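Side-chain contacts in ATP grasp ligase (Microcystis aeruginosa MRC, PDB 5IG9), which probably uses ATP to activate carboxylate groups and join them to acceptor groups of a peptide, as in the ATP-grasp ligases of microviridin biosynthesis: residues P16-I19 / K20-A24; I54-G58 / D59-E63; L79-P82 / D83-S87; L143-N147 / P148-K152; I218-G222 / E223-T227. All coordinates share one frame; numbering follows the deposited sequence.

Interaction 1: residues P16-I19 / K20-A24; sequences PLVI and KAIEA
Val18 and Ile22 stand one turn apart on helix 14-23, and their side chains meet on its buried flank. The branch CG1 of Val18 reaches forward along the helix to Ile22 CD1 at 3.8 Å. It gets there because Val18 holds CG1 anti to the backbone N (chi1 173°), beside the carbonyl carbon, while Ile22 turns CG1 back beside its own N, so that its extended chain passes over the preceding turn at an oblique angle. Beneath this pair Ile22 N donates to Val18 O at 2.8 Å. This helix is the crossover of a beta-alpha-beta unit between the parallel strands 3-7 and 29-33, within the pre-ATP-grasp domain. Ile19 and Ile22 face strand 3-7, touching Ile5 and Val3. Leu17, Ala21 and Ile22 pack on helix 313-323, where Ala21 and Ile22 both meet Ala318. On the more open flank, formed by Pro16 and Lys20, the methylenes of Lys20 run back along the helix over Pro16 O, with CG 3.1 Å from that oxygen, before the chain bends at its last torsion. Lys20 N gives a hydrogen bond to the same Pro16 O at 3.2 Å. The CG1 branch of Ile19, set between its backbone N and carbonyl carbon (chi1 71°), runs alongside the Lys20 chain, with 4.1 Å from Ile19 CG1 to Lys20 CG. One turn on, Glu23 N closes a bond of 2.7 Å with Ile19 O, and Glu23 CG lies over that oxygen at 3.1 Å.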
loop_
_atom_site.group_PDB
_atom_site.type_symbol
_atom_site.label_atom_id
_atom_site.label_comp_id
_atom_site.label_asym_id
_atom_site.label_seq_id
_atom_site.Cartn_x
_atom_site.Cartn_y
_atom_site.Cartn_z
ATOM N N PRO A 16 -11.628 -1.529 23.610
ATOM C CA PRO A 16 -12.367 -2.203 24.690
ATOM C C PRO A 16 -13.861 -2.267 24.442
ATOM O O PRO A 16 -14.525 -3.182 24.945
ATOM C CB PRO A 16 -12.034 -1.359 25.926
ATOM C CG PRO A 16 -11.737 -0.020 25.389
ATOM C CD PRO A 16 -11.031 -0.267 24.088
ATOM N N LEU A 17 -14.411 -1.322 23.678
ATOM C CA LEU A 17 -15.830 -1.376 23.341
ATOM C C LEU A 17 -16.152 -2.607 22.504
ATOM O O LEU A 17 -17.215 -3.218 22.667
ATOM C CB LEU A 17 -16.237 -0.106 22.599
ATOM C CG LEU A 17 -16.720 1.066 23.448
ATOM C CD1 LEU A 17 -16.643 2.348 22.645
ATOM C CD2 LEU A 17 -18.143 0.813 23.915
ATOM N N VAL A 18 -15.239 -2.993 21.612
ATOM C CA VAL A 18 -15.496 -4.111 20.712
ATOM C C VAL A 18 -15.194 -5.440 21.391
ATOM O O VAL A 18 -15.947 -6.409 21.243
ATOM C CB VAL A 18 -14.687 -3.948 19.414
ATOM C CG1 VAL A 18 -14.826 -5.188 18.543
ATOM C CG2 VAL A 18 -15.151 -2.715 18.663
ATOM N N ILE A 19 -14.086 -5.517 22.136
ATOM C CA ILE A 19 -13.718 -6.787 22.759
ATOM C C ILE A 19 -14.775 -7.209 23.772
ATOM O O ILE A 19 -15.088 -8.398 23.902
ATOM C CB ILE A 19 -12.317 -6.702 23.398
ATOM C CG1 ILE A 19 -12.331 -5.827 24.653
ATOM C CG2 ILE A 19 -11.306 -6.167 22.405
ATOM C CD1 ILE A 19 -11.030 -5.843 25.417
ATOM N N LYS A 20 -15.358 -6.244 24.488
ATOM C CA LYS A 20 -16.361 -6.588 25.488
ATOM C C LYS A 20 -17.669 -7.002 24.831
ATOM O O LYS A 20 -18.361 -7.899 25.325
ATOM C CB LYS A 20 -16.574 -5.416 26.444
ATOM C CG LYS A 20 -15.349 -5.078 27.275
ATOM C CD LYS A 20 -15.686 -4.091 28.377
ATOM C CE LYS A 20 -14.431 -3.443 28.932
ATOM N NZ LYS A 20 -13.346 -4.437 29.158
ATOM N N ALA A 21 -18.022 -6.367 23.712
ATOM C CA ALA A 21 -19.194 -6.800 22.962
ATOM C C ALA A 21 -18.955 -8.148 22.298
ATOM O O ALA A 21 -19.892 -8.937 22.142
ATOM C CB ALA A 21 -19.575 -5.749 21.922
ATOM N N ILE A 22 -17.710 -8.428 21.904
ATOM C CA ILE A 22 -17.366 -9.751 21.392
ATOM C C ILE A 22 -17.416 -10.780 22.513
ATOM O O ILE A 22 -18.017 -11.850 22.370
ATOM C CB ILE A 22 -15.986 -9.728 20.712
ATOM C CG1 ILE A 22 -16.046 -8.968 19.390
ATOM C CG2 ILE A 22 -15.486 -11.143 20.468
ATOM C CD1 ILE A 22 -14.724 -8.936 18.666
ATOM N N GLU A 23 -16.785 -10.469 23.649
ATOM C CA GLU A 23 -16.801 -11.394 24.778
ATOM C C GLU A 23 -18.218 -11.629 25.286
ATOM O O GLU A 23 -18.553 -12.740 25.716
ATOM C CB GLU A 23 -15.909 -10.873 25.904
ATOM C CG GLU A 23 -14.423 -10.924 25.599
ATOM C CD GLU A 23 -13.597 -10.154 26.610
ATOM O OE1 GLU A 23 -14.182 -9.394 27.408
ATOM O OE2 GLU A 23 -12.359 -10.311 26.607
ATOM N N ALA A 24 -19.066 -10.600 25.251
ATOM C CA ALA A 24 -20.431 -10.770 25.732
ATOM C C ALA A 24 -21.267 -11.635 24.798
ATOM O O ALA A 24 -22.343 -12.093 25.195
ATOM C CB ALA A 24 -21.097 -9.409 25.935
#

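Interaction 2: residues I54-G58 / D59-E63; sequences IITDG and DQKLE
Ile54 and Lys61 both start their side chains in the same way: Ile54 CG1 points anti to the backbone N (chi1 -180°), as does Lys61 CG (chi1 172°). With its second torsion also extended, Lys61 brings CD to 3.5 Å from Ile54 CD1. The bend at its third torsion (chi3 -67°) then places Lys61 CE alongside Thr56, 3.8 Å from Thr56 OG1. These residues share one face of a beta hairpin, strands 54-57 and 60-63, joined by a type II' turn from Asp57 to Gln60 in which Gly58 takes the positive phi. On the other face Ile55 and Leu62 run together, CD1 to CD1 at 3.9 Å, and both pack on Phe30 of strand 29-33. Ile55 and Leu62 are also a hydrogen-bonded pair: Ile55 N reaches Leu62 O at 2.9 Å, and Leu62 N reaches Ile55 O at 2.8 Å. At the turn the corresponding pair is Asp57 and Gln60, with Gln60 N lying 2.8 Å from Asp57 O. The carboxylate of Asp57 turns to Arg36, with which it forms a salt bridge.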
loop_
_atom_site.group_PDB
_atom_site.type_symbol
_atom_site.label_atom_id
_atom_site.label_comp_id
_atom_site.label_asym_id
_atom_site.label_seq_id
_atom_site.Cartn_x
_atom_site.Cartn_y
_atom_site.Cartn_z
ATOM N N ILE A 54 1.957 -18.379 15.638
ATOM C CA ILE A 54 1.617 -18.084 17.024
ATOM C C ILE A 54 2.093 -16.679 17.363
ATOM O O ILE A 54 3.210 -16.277 17.016
ATOM C CB ILE A 54 2.228 -19.143 17.969
ATOM C CG1 ILE A 54 1.878 -18.852 19.420
ATOM C CG2 ILE A 54 3.732 -19.248 17.773
ATOM C CD1 ILE A 54 2.248 -19.977 20.336
ATOM N N ILE A 55 1.229 -15.934 18.044
ATOM C CA ILE A 55 1.537 -14.606 18.556
ATOM C C ILE A 55 1.563 -14.693 20.073
ATOM O O ILE A 55 0.588 -15.142 20.689
ATOM C CB ILE A 55 0.503 -13.565 18.096
ATOM C CG1 ILE A 55 0.264 -13.679 16.591
ATOM C CG2 ILE A 55 0.953 -12.166 18.474
ATOM C CD1 ILE A 55 -0.777 -12.723 16.077
ATOM N N THR A 56 2.671 -14.269 20.675
ATOM C CA THR A 56 2.849 -14.337 22.120
ATOM C C THR A 56 3.012 -12.932 22.681
ATOM O O THR A 56 3.902 -12.192 22.251
ATOM C CB THR A 56 4.065 -15.192 22.488
ATOM O OG1 THR A 56 3.922 -16.509 21.936
ATOM C CG2 THR A 56 4.206 -15.290 23.996
ATOM N N ASP A 57 2.159 -12.572 23.643
ATOM C CA ASP A 57 2.233 -11.292 24.352
ATOM C C ASP A 57 2.199 -11.581 25.850
ATOM O O ASP A 57 1.118 -11.663 26.443
ATOM C CB ASP A 57 1.087 -10.366 23.941
ATOM C CG ASP A 57 1.276 -8.934 24.427
ATOM O OD1 ASP A 57 2.180 -8.687 25.255
ATOM O OD2 ASP A 57 0.511 -8.053 23.982
ATOM N N GLY A 58 3.377 -11.722 26.458
ATOM C CA GLY A 58 3.473 -12.030 27.874
ATOM C C GLY A 58 2.780 -13.333 28.216
ATOM O O GLY A 58 3.091 -14.381 27.641
ATOM N N ASP A 59 1.821 -13.270 29.144
ATOM C CA ASP A 59 1.002 -14.430 29.473
ATOM C C ASP A 59 0.042 -14.806 28.349
ATOM O O ASP A 59 -0.349 -15.973 28.256
ATOM C CB ASP A 59 0.210 -14.169 30.758
ATOM C CG ASP A 59 -0.773 -13.014 30.617
ATOM O OD1 ASP A 59 -0.348 -11.846 30.758
ATOM O OD2 ASP A 59 -1.971 -13.270 30.375
ATOM N N GLN A 60 -0.343 -13.858 27.496
ATOM C CA GLN A 60 -1.321 -14.139 26.453
ATOM C C GLN A 60 -0.655 -14.786 25.244
ATOM O O GLN A 60 0.508 -14.517 24.934
ATOM C CB GLN A 60 -2.051 -12.864 26.036
ATOM C CG GLN A 60 -3.271 -12.541 26.890
ATOM C CD GLN A 60 -4.124 -11.433 26.294
ATOM O OE1 GLN A 60 -3.672 -10.299 26.143
ATOM N NE2 GLN A 60 -5.363 -11.765 25.941
ATOM N N LYS A 61 -1.414 -15.637 24.559
ATOM C CA LYS A 61 -0.892 -16.472 23.488
ATOM C C LYS A 61 -2.016 -16.775 22.511
ATOM O O LYS A 61 -3.098 -17.205 22.921
ATOM C CB LYS A 61 -0.300 -17.767 24.058
ATOM C CG LYS A 61 0.095 -18.802 23.020
ATOM C CD LYS A 61 1.022 -19.845 23.625
ATOM C CE LYS A 61 2.366 -19.234 24.001
ATOM N NZ LYS A 61 2.969 -19.939 25.169
ATOM N N LEU A 62 -1.761 -16.552 21.225
ATOM C CA LEU A 62 -2.785 -16.686 20.194
ATOM C C LEU A 62 -2.253 -17.575 19.081
ATOM O O LEU A 62 -1.308 -17.200 18.383
ATOM C CB LEU A 62 -3.194 -15.306 19.659
ATOM C CG LEU A 62 -4.349 -15.147 18.666
ATOM C CD1 LEU A 62 -3.801 -14.901 17.272
ATOM C CD2 LEU A 62 -5.300 -16.342 18.675
ATOM N N GLU A 63 -2.852 -18.750 18.925
ATOM C CA GLU A 63 -2.520 -19.626 17.815
ATOM C C GLU A 63 -3.306 -19.190 16.588
ATOM O O GLU A 63 -4.527 -19.023 16.650
ATOM C CB GLU A 63 -2.821 -21.084 18.163
ATOM C CG GLU A 63 -1.995 -21.633 19.321
ATOM C CD GLU A 63 -1.283 -22.930 18.972
ATOM O OE1 GLU A 63 -0.163 -23.153 19.483
ATOM O OE2 GLU A 63 -1.838 -23.726 18.185
#

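Interaction 3: residues L79-P82 / D83-S87; sequences LKLP and DGMDS
Leu81 meets Met85 across a type I beta turn, Pro82 to Met85, in the loop that leads from strand 69-72 into helix 87-107. Before the turn, the backbone of the first segment is held from outside: Arg90 of the helix donates to Leu79 O and, weakly, to Leu81 O. Leu81, itself buried, packs on Ser93 and Leu94 of helix 87-107, and its CD2 lies 3.7 Å from Met85 CE. Pro82 follows, its ring standing next to the same methyl group, with CD 3.6 Å from Met85 CE. The thioether thus ends against two consecutive residues at once. It does so because Met85 extends CG anti to its backbone N (chi1 -175°), stays extended about CB-CG and bends by rotation about CG-SD (chi3 -57°), which swings CE back toward Leu81 and Pro82. Across the turn itself, Met85 N makes a weak hydrogen bond to Pro82 O at 3.4 Å, with Asp83 and Gly84 filling the two corner positions. Other chains also pack here: Phe201 of the second subunit lies on both Pro82 and Met85, and Met85 also touches the backbone of a chain of another protein. Past the turn, Asp86 occupies the N-cap of helix 87-107, its OD1 accepting weakly from Gln88 N. Within the turn, Met85 CB sits over the carbonyl oxygen of Pro82, 3.4 Å from Pro82 O.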
loop_
_atom_site.group_PDB
_atom_site.type_symbol
_atom_site.label_atom_id
_atom_site.label_comp_id
_atom_site.label_asym_id
_atom_site.label_seq_id
_atom_site.Cartn_x
_atom_site.Cartn_y
_atom_site.Cartn_z
ATOM N N LEU A 79 6.463 1.016 16.067
ATOM C CA LEU A 79 6.679 2.384 16.531
ATOM C C LEU A 79 7.517 2.414 17.800
ATOM O O LEU A 79 8.388 3.278 17.961
ATOM C CB LEU A 79 5.343 3.085 16.761
ATOM C CG LEU A 79 4.533 3.458 15.519
ATOM C CD1 LEU A 79 3.537 4.551 15.866
ATOM C CD2 LEU A 79 5.446 3.895 14.384
ATOM N N LYS A 80 7.284 1.467 18.708
ATOM C CA LYS A 80 8.042 1.399 19.951
ATOM C C LYS A 80 9.490 0.920 19.756
ATOM O O LYS A 80 10.116 0.495 20.727
ATOM C CB LYS A 80 7.318 0.500 20.959
ATOM C CG LYS A 80 6.192 1.200 21.719
ATOM C CD LYS A 80 5.643 0.320 22.821
ATOM C CE LYS A 80 5.715 1.031 24.160
ATOM N NZ LYS A 80 4.773 2.184 24.259
ATOM N N LEU A 81 10.035 0.982 18.547
ATOM C CA LEU A 81 11.463 0.765 18.391
ATOM C C LEU A 81 12.222 1.899 19.075
ATOM O O LEU A 81 11.806 3.056 18.992
ATOM C CB LEU A 81 11.857 0.699 16.917
ATOM C CG LEU A 81 11.609 -0.637 16.219
ATOM C CD1 LEU A 81 11.910 -0.540 14.730
ATOM C CD2 LEU A 81 12.442 -1.728 16.865
ATOM N N PRO A 82 13.327 1.602 19.761
ATOM C CA PRO A 82 14.019 2.644 20.526
ATOM C C PRO A 82 14.436 3.824 19.660
ATOM O O PRO A 82 14.838 3.666 18.504
ATOM C CB PRO A 82 15.237 1.911 21.094
ATOM C CG PRO A 82 14.815 0.499 21.179
ATOM C CD PRO A 82 13.937 0.277 19.972
ATOM N N ASP A 83 14.342 5.020 20.243
ATOM C CA ASP A 83 14.754 6.224 19.532
ATOM C C ASP A 83 16.264 6.262 19.332
ATOM O O ASP A 83 16.748 6.807 18.332
ATOM C CB ASP A 83 14.283 7.465 20.289
ATOM C CG ASP A 83 14.314 7.279 21.798
ATOM O OD1 ASP A 83 14.114 6.137 22.269
ATOM O OD2 ASP A 83 14.527 8.281 22.514
ATOM N N GLY A 84 17.024 5.681 20.260
ATOM C CA GLY A 84 18.467 5.741 20.190
ATOM C C GLY A 84 19.063 4.745 19.217
ATOM O O GLY A 84 20.273 4.484 19.230
ATOM N N MET A 85 18.210 4.174 18.371
ATOM C CA MET A 85 18.653 3.249 17.343
ATOM C C MET A 85 19.144 4.022 16.125
ATOM O O MET A 85 18.697 5.139 15.855
ATOM C CB MET A 85 17.513 2.307 16.948
ATOM C CG MET A 85 17.915 1.211 15.967
ATOM S SD MET A 85 16.527 0.196 15.436
ATOM C CE MET A 85 15.930 -0.403 17.012
ATOM N N ASP A 86 20.090 3.424 15.403
ATOM C CA ASP A 86 20.591 4.029 14.175
ATOM C C ASP A 86 19.446 4.256 13.197
ATOM O O ASP A 86 18.604 3.377 12.993
ATOM C CB ASP A 86 21.664 3.135 13.551
ATOM C CG ASP A 86 22.152 3.652 12.212
ATOM O OD1 ASP A 86 21.984 4.856 11.934
ATOM O OD2 ASP A 86 22.713 2.849 11.437
ATOM N N SER A 87 19.414 5.447 12.594
ATOM C CA SER A 87 18.283 5.817 11.749
ATOM C C SER A 87 18.202 4.957 10.496
ATOM O O SER A 87 17.102 4.709 9.991
ATOM C CB SER A 87 18.368 7.294 11.368
ATOM O OG SER A 87 19.219 7.478 10.251
#

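Interaction 4: residues L143-N147 / P148-K152; sequences LTSNN and PEAVK
Asn147 sets its side-chain amide beside the first turn of helix 148-157, with CG anti to the backbone N (chi1 177°). The two ends of the amide then serve different partners. OD1 turns to the helix start and accepts from Glu149 N in a weak bond of 3.4 Å, the N-cap interaction. ND2 passes Ala150 CB at 3.7 Å and donates onward to Asp44 of the second subunit. The backbone carbonyl of Asn147 has its own place in the helix: Val151 N bonds to Asn147 O at 3.1 Å. Ser145 faces the same turn from the strand. Its OG accepts from Asn147 N at 2.9 Å, closing an ST turn, and is also hydrogen-bonded to Asp44 of the second subunit, so one carboxylate contacts both Ser145 and Asn147. Val151 turns its CG2 branch toward Ser145, 3.9 Å from Ser145 OG. Further back, Leu143 points from the strand to the helix, and its CD2 approaches the backbone of the first turn, 3.6 Å from Ala150 O, with Ala150 CB and Val151 CG2 more loosely placed around it. Tyr46 of the second subunit packs on Leu143 and Ala150. Strand and helix segments run roughly antiparallel, 157° between their directions, their axes 8.9 Å apart at closest approach. The result is a short strand-to-helix connection, an ST turn followed by an N-capped helix, placed where residues 143-145 pair with a strand of the second subunit and the antiparallel sheet continues across the interface with that subunit.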
loop_
_atom_site.group_PDB
_atom_site.type_symbol
_atom_site.label_atom_id
_atom_site.label_comp_id
_atom_site.label_asym_id
_atom_site.label_seq_id
_atom_site.Cartn_x
_atom_site.Cartn_y
_atom_site.Cartn_z
ATOM N N LEU A 143 -8.179 18.865 -8.152
ATOM C CA LEU A 143 -6.970 18.871 -8.965
ATOM C C LEU A 143 -5.778 18.582 -8.069
ATOM O O LEU A 143 -5.486 19.362 -7.157
ATOM C CB LEU A 143 -6.780 20.209 -9.683
ATOM C CG LEU A 143 -5.402 20.423 -10.321
ATOM C CD1 LEU A 143 -5.152 19.415 -11.439
ATOM C CD2 LEU A 143 -5.241 21.850 -10.833
ATOM N N THR A 144 -5.097 17.468 -8.327
ATOM C CA THR A 144 -3.793 17.190 -7.741
ATOM C C THR A 144 -2.735 17.549 -8.774
ATOM O O THR A 144 -2.760 17.034 -9.896
ATOM C CB THR A 144 -3.657 15.722 -7.326
ATOM O OG1 THR A 144 -3.230 14.940 -8.450
ATOM C CG2 THR A 144 -4.985 15.177 -6.820
ATOM N N SER A 145 -1.813 18.433 -8.404
ATOM C CA SER A 145 -0.934 19.010 -9.409
ATOM C C SER A 145 0.350 19.527 -8.775
ATOM O O SER A 145 0.361 19.969 -7.623
ATOM C CB SER A 145 -1.642 20.146 -10.160
ATOM O OG SER A 145 -0.765 20.790 -11.066
ATOM N N ASN A 146 1.432 19.454 -9.554
ATOM C CA ASN A 146 2.698 20.115 -9.260
ATOM C C ASN A 146 2.970 21.250 -10.241
ATOM O O ASN A 146 4.106 21.724 -10.344
ATOM C CB ASN A 146 3.847 19.105 -9.292
ATOM C CG ASN A 146 4.106 18.559 -10.686
ATOM O OD1 ASN A 146 3.179 18.170 -11.394
ATOM N ND2 ASN A 146 5.373 18.536 -11.087
ATOM N N ASN A 147 1.945 21.686 -10.964
ATOM C CA ASN A 147 2.081 22.632 -12.070
ATOM C C ASN A 147 1.397 23.944 -11.713
ATOM O O ASN A 147 0.154 23.985 -11.620
ATOM C CB ASN A 147 1.475 22.029 -13.337
ATOM C CG ASN A 147 1.508 22.978 -14.515
ATOM O OD1 ASN A 147 2.255 23.952 -14.523
ATOM N ND2 ASN A 147 0.694 22.692 -15.527
ATOM N N PRO A 148 2.144 25.033 -11.508
ATOM C CA PRO A 148 1.503 26.291 -11.086
ATOM C C PRO A 148 0.481 26.841 -12.070
ATOM O O PRO A 148 -0.522 27.418 -11.631
ATOM C CB PRO A 148 2.693 27.248 -10.921
ATOM C CG PRO A 148 3.851 26.358 -10.634
ATOM C CD PRO A 148 3.613 25.114 -11.449
ATOM N N GLU A 149 0.692 26.687 -13.381
ATOM C CA GLU A 149 -0.247 27.269 -14.336
ATOM C C GLU A 149 -1.605 26.581 -14.265
ATOM O O GLU A 149 -2.647 27.236 -14.387
ATOM C CB GLU A 149 0.312 27.201 -15.758
ATOM C CG GLU A 149 -0.507 28.006 -16.765
ATOM C CD GLU A 149 0.095 28.007 -18.161
ATOM O OE1 GLU A 149 0.575 26.942 -18.605
ATOM O OE2 GLU A 149 0.092 29.076 -18.813
ATOM N N ALA A 150 -1.615 25.261 -14.069
ATOM C CA ALA A 150 -2.882 24.555 -13.911
ATOM C C ALA A 150 -3.556 24.926 -12.596
ATOM O O ALA A 150 -4.788 25.000 -12.523
ATOM C CB ALA A 150 -2.656 23.047 -13.992
ATOM N N VAL A 151 -2.765 25.166 -11.550
ATOM C CA VAL A 151 -3.325 25.533 -10.255
ATOM C C VAL A 151 -3.903 26.943 -10.296
ATOM O O VAL A 151 -4.992 27.192 -9.765
ATOM C CB VAL A 151 -2.258 25.384 -9.156
ATOM C CG1 VAL A 151 -2.787 25.899 -7.825
ATOM C CG2 VAL A 151 -1.830 23.932 -9.038
ATOM N N LYS A 152 -3.187 27.888 -10.914
ATOM C CA LYS A 152 -3.732 29.235 -11.086
ATOM C C LYS A 152 -5.037 29.194 -11.869
ATOM O O LYS A 152 -6.028 29.831 -11.490
ATOM C CB LYS A 152 -2.719 30.131 -11.801
ATOM C CG LYS A 152 -1.439 30.399 -11.030
ATOM C CD LYS A 152 -1.686 31.231 -9.780
ATOM C CE LYS A 152 -2.329 32.574 -10.102
ATOM N NZ LYS A 152 -3.809 32.537 -9.940
#

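Interaction 5: residues I218-G222 / E223-T227; sequences ITIVG and EQIFT
Ile225 reaches across to Ile218 and Ile220 on the opposite strand. Its CG2, held anti to the backbone N while CG1 lies beside it (chi1 -51°), comes within 3.6 Å of Ile218 CG2 and 4.2 Å of Ile220 CG1. Ile218 also runs alongside Thr227, with CG1 4.0 Å from Thr227 CG2. Leu266 of helix 260-273 packs on Ile218 and Ile220, while Glu263 touches Ile225. On the other face Phe226 leans obliquely toward Val221, whose CG2 stands 4.2 Å from CE1, and the ring presents an edge to the backbone, Thr219 O lying in its plane. Helix 313-323 closes over Val221 through Ile313, Ala316 and Ile320. Between the two faces run the backbone bonds: Thr219 and Phe226 bond reciprocally, each N to the other's O at 2.8 Å. Nearer the turn Val221 N meets Gln224 O at 3.0 Å, and Gln224 N returns a bond to Val221 O. At the polar end, beside exposed Gln224, Gly222, with positive phi, and solvent-exposed Glu223 make the bend. Strands 214-221 and 224-231 thus form an antiparallel beta hairpin with a two-residue turn, sandwiched between helices in the sheet of an ATP-grasp fold.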
loop_
_atom_site.group_PDB
_atom_site.type_symbol
_atom_site.label_atom_id
_atom_site.label_comp_id
_atom_site.label_asym_id
_atom_site.label_seq_id
_atom_site.Cartn_x
_atom_site.Cartn_y
_atom_site.Cartn_z
ATOM N N ILE A 218 -20.977 9.526 7.924
ATOM C CA ILE A 218 -21.718 8.311 7.611
ATOM C C ILE A 218 -20.819 7.114 7.874
ATOM O O ILE A 218 -19.780 6.955 7.224
ATOM C CB ILE A 218 -22.217 8.324 6.160
ATOM C CG1 ILE A 218 -23.003 9.610 5.905
ATOM C CG2 ILE A 218 -23.054 7.092 5.869
ATOM C CD1 ILE A 218 -23.279 9.873 4.457
ATOM N N THR A 219 -21.218 6.274 8.821
ATOM C CA THR A 219 -20.488 5.066 9.176
ATOM C C THR A 219 -21.316 3.860 8.753
ATOM O O THR A 219 -22.468 3.717 9.172
ATOM C CB THR A 219 -20.196 5.019 10.675
ATOM O OG1 THR A 219 -19.562 6.236 11.075
ATOM C CG2 THR A 219 -19.280 3.860 10.992
ATOM N N ILE A 220 -20.733 3.004 7.920
ATOM C CA ILE A 220 -21.421 1.845 7.369
ATOM C C ILE A 220 -20.752 0.589 7.902
ATOM O O ILE A 220 -19.525 0.455 7.821
ATOM C CB ILE A 220 -21.407 1.859 5.831
ATOM C CG1 ILE A 220 -22.174 3.080 5.310
ATOM C CG2 ILE A 220 -21.994 0.567 5.283
ATOM C CD1 ILE A 220 -22.108 3.246 3.813
ATOM N N VAL A 221 -21.555 -0.325 8.443
ATOM C CA VAL A 221 -21.078 -1.623 8.911
ATOM C C VAL A 221 -21.900 -2.688 8.195
ATOM O O VAL A 221 -23.067 -2.919 8.544
ATOM C CB VAL A 221 -21.200 -1.779 10.432
ATOM C CG1 VAL A 221 -20.517 -3.055 10.884
ATOM C CG2 VAL A 221 -20.619 -0.567 11.143
ATOM N N GLY A 222 -21.295 -3.346 7.209
ATOM C CA GLY A 222 -22.028 -4.285 6.382
ATOM C C GLY A 222 -22.972 -3.554 5.452
ATOM O O GLY A 222 -22.545 -2.985 4.445
ATOM N N GLU A 223 -24.266 -3.559 5.784
ATOM C CA GLU A 223 -25.256 -2.766 5.066
ATOM C C GLU A 223 -26.069 -1.896 6.018
ATOM O O GLU A 223 -27.134 -1.399 5.641
ATOM C CB GLU A 223 -26.179 -3.659 4.234
ATOM C CG GLU A 223 -25.474 -4.348 3.072
ATOM C CD GLU A 223 -26.432 -5.064 2.141
ATOM O OE1 GLU A 223 -27.444 -5.611 2.627
ATOM O OE2 GLU A 223 -26.177 -5.072 0.918
ATOM N N GLN A 224 -25.586 -1.706 7.243
ATOM C CA GLN A 224 -26.218 -0.834 8.223
ATOM C C GLN A 224 -25.564 0.539 8.155
ATOM O O GLN A 224 -24.333 0.648 8.213
ATOM C CB GLN A 224 -26.091 -1.419 9.629
ATOM C CG GLN A 224 -26.951 -0.738 10.668
ATOM C CD GLN A 224 -27.022 -1.531 11.957
ATOM O OE1 GLN A 224 -26.335 -2.542 12.117
ATOM N NE2 GLN A 224 -27.861 -1.079 12.884
ATOM N N ILE A 225 -26.383 1.581 8.029
ATOM C CA ILE A 225 -25.905 2.927 7.741
ATOM C C ILE A 225 -26.228 3.829 8.919
ATOM O O ILE A 225 -27.404 4.053 9.231
ATOM C CB ILE A 225 -26.523 3.479 6.449
ATOM C CG1 ILE A 225 -26.351 2.466 5.318
ATOM C CG2 ILE A 225 -25.887 4.810 6.086
ATOM C CD1 ILE A 225 -26.991 2.885 4.025
ATOM N N PHE A 226 -25.186 4.360 9.558
ATOM C CA PHE A 226 -25.324 5.319 10.650
ATOM C C PHE A 226 -24.950 6.701 10.124
ATOM O O PHE A 226 -23.773 6.975 9.859
ATOM C CB PHE A 226 -24.441 4.937 11.835
ATOM C CG PHE A 226 -24.683 3.551 12.353
ATOM C CD1 PHE A 226 -23.994 2.469 11.831
ATOM C CD2 PHE A 226 -25.588 3.328 13.379
ATOM C CE1 PHE A 226 -24.208 1.195 12.312
ATOM C CE2 PHE A 226 -25.806 2.056 13.865
ATOM C CZ PHE A 226 -25.117 0.988 13.333
ATOM N N THR A 227 -25.944 7.575 9.988
ATOM C CA THR A 227 -25.753 8.906 9.428
ATOM C C THR A 227 -25.912 9.952 10.519
ATOM O O THR A 227 -26.932 9.977 11.217
ATOM C CB THR A 227 -26.745 9.177 8.297
ATOM O OG1 THR A 227 -26.598 8.180 7.282
ATOM C CG2 THR A 227 -26.486 10.548 7.689
#

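All five contacts are local and follow in series, none nesting or crossing. Interaction 1 runs along the crossover helix after strand 3-7 and closes no loop. Interaction 2 closes a hairpin that packs on strand 29-33, its nearest atoms about 7 Å from interaction 1. Interaction 3 turns the loop into helix 87-107, completing the trio within the pre-ATP-grasp domain. Farther along, interaction 4 joins a strand to its helix, on the other side of the chain's centre from interactions 1 and 2; like interaction 3 it touches the second subunit. Interaction 5 closes the 218-227 hairpin. Helix 313-323 packs on both interactions 1 and 5, far apart in sequence but with nearest atoms about 9 Å apart.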